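Local structure of heat-inducible transcription repressor HrcA (Thermotoga maritima, 1STZ) at residues Glu285-Ser291 and Val304-Lys310. The protein probably represses class I heat shock genes, the grpE-dnaK-dnaJ and groELS operons, by binding DNA. Sequence-based numbering, arbitrary orientation.
Sequences EKFAVFS and VYLFTSK
With chi1 at -66°, CG of Phe-307 stands anti to its own carbonyl carbon, and the ring lies alongside Val-289, whose CG1 sits over one face, 3.5 Å from the ring centroid of Phe-307, in a CH-pi contact. Lys-310 starts differently: CG lies between backbone N and carbonyl carbon (chi1 65°), and from there the extended chain runs past the carbonyl of Lys-286 until NZ of Lys-310 donates to O of Glu-285 at 3.0 Å, while the same NZ forms a salt bridge with Asp-81. The backbones illustrate antiparallel beta pairing within the hairpin of strands 287-296 and 299-309. Ala-288 with Thr-308 and Phe-290 with Leu-306 are hydrogen-bonded pairs, each closed by two N-H to O bonds; the bond from Leu-306 N to Phe-290 O is 2.9 Å long and nearly straight at 169°. On one face, CB atoms of Phe-290 and Leu-306 pack 4.1 Å apart; Phe-290 touches Asn-317 of helix 314-334 and Leu-306 touches Leu-127 of helix 116-131. Phe-307, on the other, meets Leu-253 of helix 247-256. At the strand end, Lys-310 N and a water both donate to Lys-286 O, and that water also bonds OG of Ser-309, which hydrogen-bonds OG1 of Thr-244. Were Lys-310 replaced by an alanine, Asp-81 would probably lose this salt-bridge partner and Glu-285 O this donor. Side-chain packing thus joins the hairpin to helices on both faces, while one ammonium group just past the strand end is shared between a backbone carbonyl and a carboxylate.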
loop_
_atom_site.group_PDB
_atom_site.type_symbol
_atom_site.label_atom_id
_atom_site.label_comp_id
_atom_site.label_asym_id
_atom_site.label_seq_id
_atom_site.Cartn_x
_atom_site.Cartn_y
_atom_site.Cartn_z
ATOM N N GLU A 285 14.225 -9.712 -29.476
ATOM C CA GLU A 285 13.580 -8.666 -30.299
ATOM C C GLU A 285 12.173 -8.292 -29.874
ATOM O O GLU A 285 11.714 -7.207 -30.212
ATOM C CB GLU A 285 13.495 -9.090 -31.777
ATOM C CG GLU A 285 14.642 -8.643 -32.646
ATOM C CD GLU A 285 14.328 -8.752 -34.147
ATOM O OE1 GLU A 285 13.888 -9.845 -34.600
ATOM O OE2 GLU A 285 14.519 -7.743 -34.872
ATOM N N LYS A 286 11.488 -9.191 -29.172
ATOM C CA LYS A 286 10.115 -8.955 -28.683
ATOM C C LYS A 286 10.008 -8.091 -27.442
ATOM O O LYS A 286 8.899 -7.717 -27.059
ATOM C CB LYS A 286 9.417 -10.273 -28.371
ATOM C CG LYS A 286 9.365 -11.206 -29.557
ATOM C CD LYS A 286 8.273 -10.844 -30.515
ATOM C CE LYS A 286 7.279 -12.000 -30.605
ATOM N NZ LYS A 286 6.550 -12.205 -29.339
ATOM N N PHE A 287 11.148 -7.782 -26.818
ATOM C CA PHE A 287 11.209 -7.080 -25.520
ATOM C C PHE A 287 11.606 -5.616 -25.647
ATOM O O PHE A 287 12.141 -5.194 -26.671
ATOM C CB PHE A 287 12.254 -7.765 -24.633
ATOM C CG PHE A 287 11.883 -9.164 -24.238
ATOM C CD1 PHE A 287 12.340 -10.260 -24.971
ATOM C CD2 PHE A 287 11.081 -9.390 -23.145
ATOM C CE1 PHE A 287 11.998 -11.550 -24.615
ATOM C CE2 PHE A 287 10.721 -10.706 -22.783
ATOM C CZ PHE A 287 11.189 -11.767 -23.500
ATOM N N ALA A 288 11.290 -4.861 -24.600
ATOM C CA ALA A 288 11.919 -3.601 -24.264
ATOM C C ALA A 288 12.568 -3.766 -22.869
ATOM O O ALA A 288 12.034 -4.489 -22.000
ATOM C CB ALA A 288 10.896 -2.510 -24.234
ATOM N N VAL A 289 13.712 -3.123 -22.662
ATOM C CA VAL A 289 14.355 -3.077 -21.344
ATOM C C VAL A 289 14.605 -1.661 -20.891
ATOM O O VAL A 289 15.249 -0.909 -21.592
ATOM C CB VAL A 289 15.786 -3.651 -21.334
ATOM C CG1 VAL A 289 16.099 -4.281 -19.969
ATOM C CG2 VAL A 289 16.054 -4.521 -22.484
ATOM N N PHE A 290 14.135 -1.316 -19.710
ATOM C CA PHE A 290 14.581 -0.118 -19.010
ATOM C C PHE A 290 15.759 -0.488 -18.136
ATOM O O PHE A 290 15.758 -1.513 -17.476
ATOM C CB PHE A 290 13.481 0.469 -18.134
ATOM C CG PHE A 290 12.474 1.281 -18.893
ATOM C CD1 PHE A 290 11.414 0.682 -19.495
ATOM C CD2 PHE A 290 12.618 2.648 -19.018
ATOM C CE1 PHE A 290 10.480 1.432 -20.216
ATOM C CE2 PHE A 290 11.686 3.396 -19.733
ATOM C CZ PHE A 290 10.616 2.780 -20.313
ATOM N N SER A 291 16.775 0.337 -18.148
ATOM C CA SER A 291 17.911 0.114 -17.301
ATOM C C SER A 291 18.402 1.417 -16.702
ATOM O O SER A 291 18.145 2.516 -17.225
ATOM C CB SER A 291 19.010 -0.600 -18.078
ATOM O OG SER A 291 19.543 0.226 -19.105
ATOM N N VAL A 304 19.786 -1.852 -12.341
ATOM C CA VAL A 304 18.425 -2.365 -12.331
ATOM C C VAL A 304 17.932 -2.508 -13.768
ATOM O O VAL A 304 18.159 -1.628 -14.590
ATOM C CB VAL A 304 17.481 -1.401 -11.598
ATOM C CG1 VAL A 304 16.067 -1.958 -11.529
ATOM C CG2 VAL A 304 18.004 -1.104 -10.198
ATOM N N TYR A 305 17.247 -3.608 -14.047
ATOM C CA TYR A 305 16.700 -3.915 -15.365
ATOM C C TYR A 305 15.229 -4.282 -15.253
ATOM O O TYR A 305 14.859 -5.083 -14.406
ATOM C CB TYR A 305 17.443 -5.083 -15.995
ATOM C CG TYR A 305 18.924 -4.861 -16.115
ATOM C CD1 TYR A 305 19.768 -5.159 -15.065
ATOM C CD2 TYR A 305 19.479 -4.360 -17.285
ATOM C CE1 TYR A 305 21.137 -4.961 -15.172
ATOM C CE2 TYR A 305 20.834 -4.150 -17.395
ATOM C CZ TYR A 305 21.663 -4.456 -16.338
ATOM O OH TYR A 305 23.026 -4.277 -16.454
ATOM N N LEU A 306 14.403 -3.667 -16.099
ATOM C CA LEU A 306 12.997 -4.028 -16.280
ATOM C C LEU A 306 12.778 -4.521 -17.722
ATOM O O LEU A 306 12.933 -3.760 -18.685
ATOM C CB LEU A 306 12.144 -2.779 -16.079
ATOM C CG LEU A 306 10.658 -2.837 -15.731
ATOM C CD1 LEU A 306 9.880 -1.827 -16.526
ATOM C CD2 LEU A 306 10.017 -4.199 -15.783
ATOM N N PHE A 307 12.374 -5.762 -17.865
ATOM C CA PHE A 307 12.069 -6.347 -19.154
ATOM C C PHE A 307 10.566 -6.509 -19.262
ATOM O O PHE A 307 9.939 -7.051 -18.371
ATOM C CB PHE A 307 12.724 -7.719 -19.302
ATOM C CG PHE A 307 14.213 -7.683 -19.326
ATOM C CD1 PHE A 307 14.940 -7.866 -18.162
ATOM C CD2 PHE A 307 14.893 -7.519 -20.520
ATOM C CE1 PHE A 307 16.343 -7.860 -18.189
ATOM C CE2 PHE A 307 16.263 -7.499 -20.547
ATOM C CZ PHE A 307 16.993 -7.666 -19.366
ATOM N N THR A 308 9.993 -6.036 -20.365
ATOM C CA THR A 308 8.596 -6.280 -20.687
ATOM C C THR A 308 8.517 -6.630 -22.139
ATOM O O THR A 308 9.488 -6.489 -22.866
ATOM C CB THR A 308 7.742 -4.998 -20.455
ATOM O OG1 THR A 308 8.250 -3.917 -21.252
ATOM C CG2 THR A 308 7.854 -4.488 -19.012
ATOM N N SER A 309 7.351 -7.049 -22.590
ATOM C CA SER A 309 7.042 -6.921 -24.002
ATOM C C SER A 309 7.264 -5.469 -24.459
ATOM O O SER A 309 7.045 -4.519 -23.696
ATOM C CB SER A 309 5.601 -7.302 -24.277
ATOM O OG SER A 309 5.302 -7.065 -25.635
ATOM N N LYS A 310 7.691 -5.300 -25.703
ATOM C CA LYS A 310 7.798 -3.959 -26.297
ATOM C C LYS A 310 6.438 -3.352 -26.596
ATOM O O LYS A 310 6.356 -2.162 -26.883
ATOM C CB LYS A 310 8.681 -3.958 -27.558
ATOM C CG LYS A 310 8.187 -4.747 -28.732
ATOM C CD LYS A 310 9.212 -4.660 -29.864
ATOM C CE LYS A 310 8.899 -5.620 -31.022
ATOM N NZ LYS A 310 10.008 -5.575 -32.020
HETATM O O HOH W 1 6.357 -8.099 -28.020
HETATM O O HOH W 2 10.264 -2.130 -20.516
#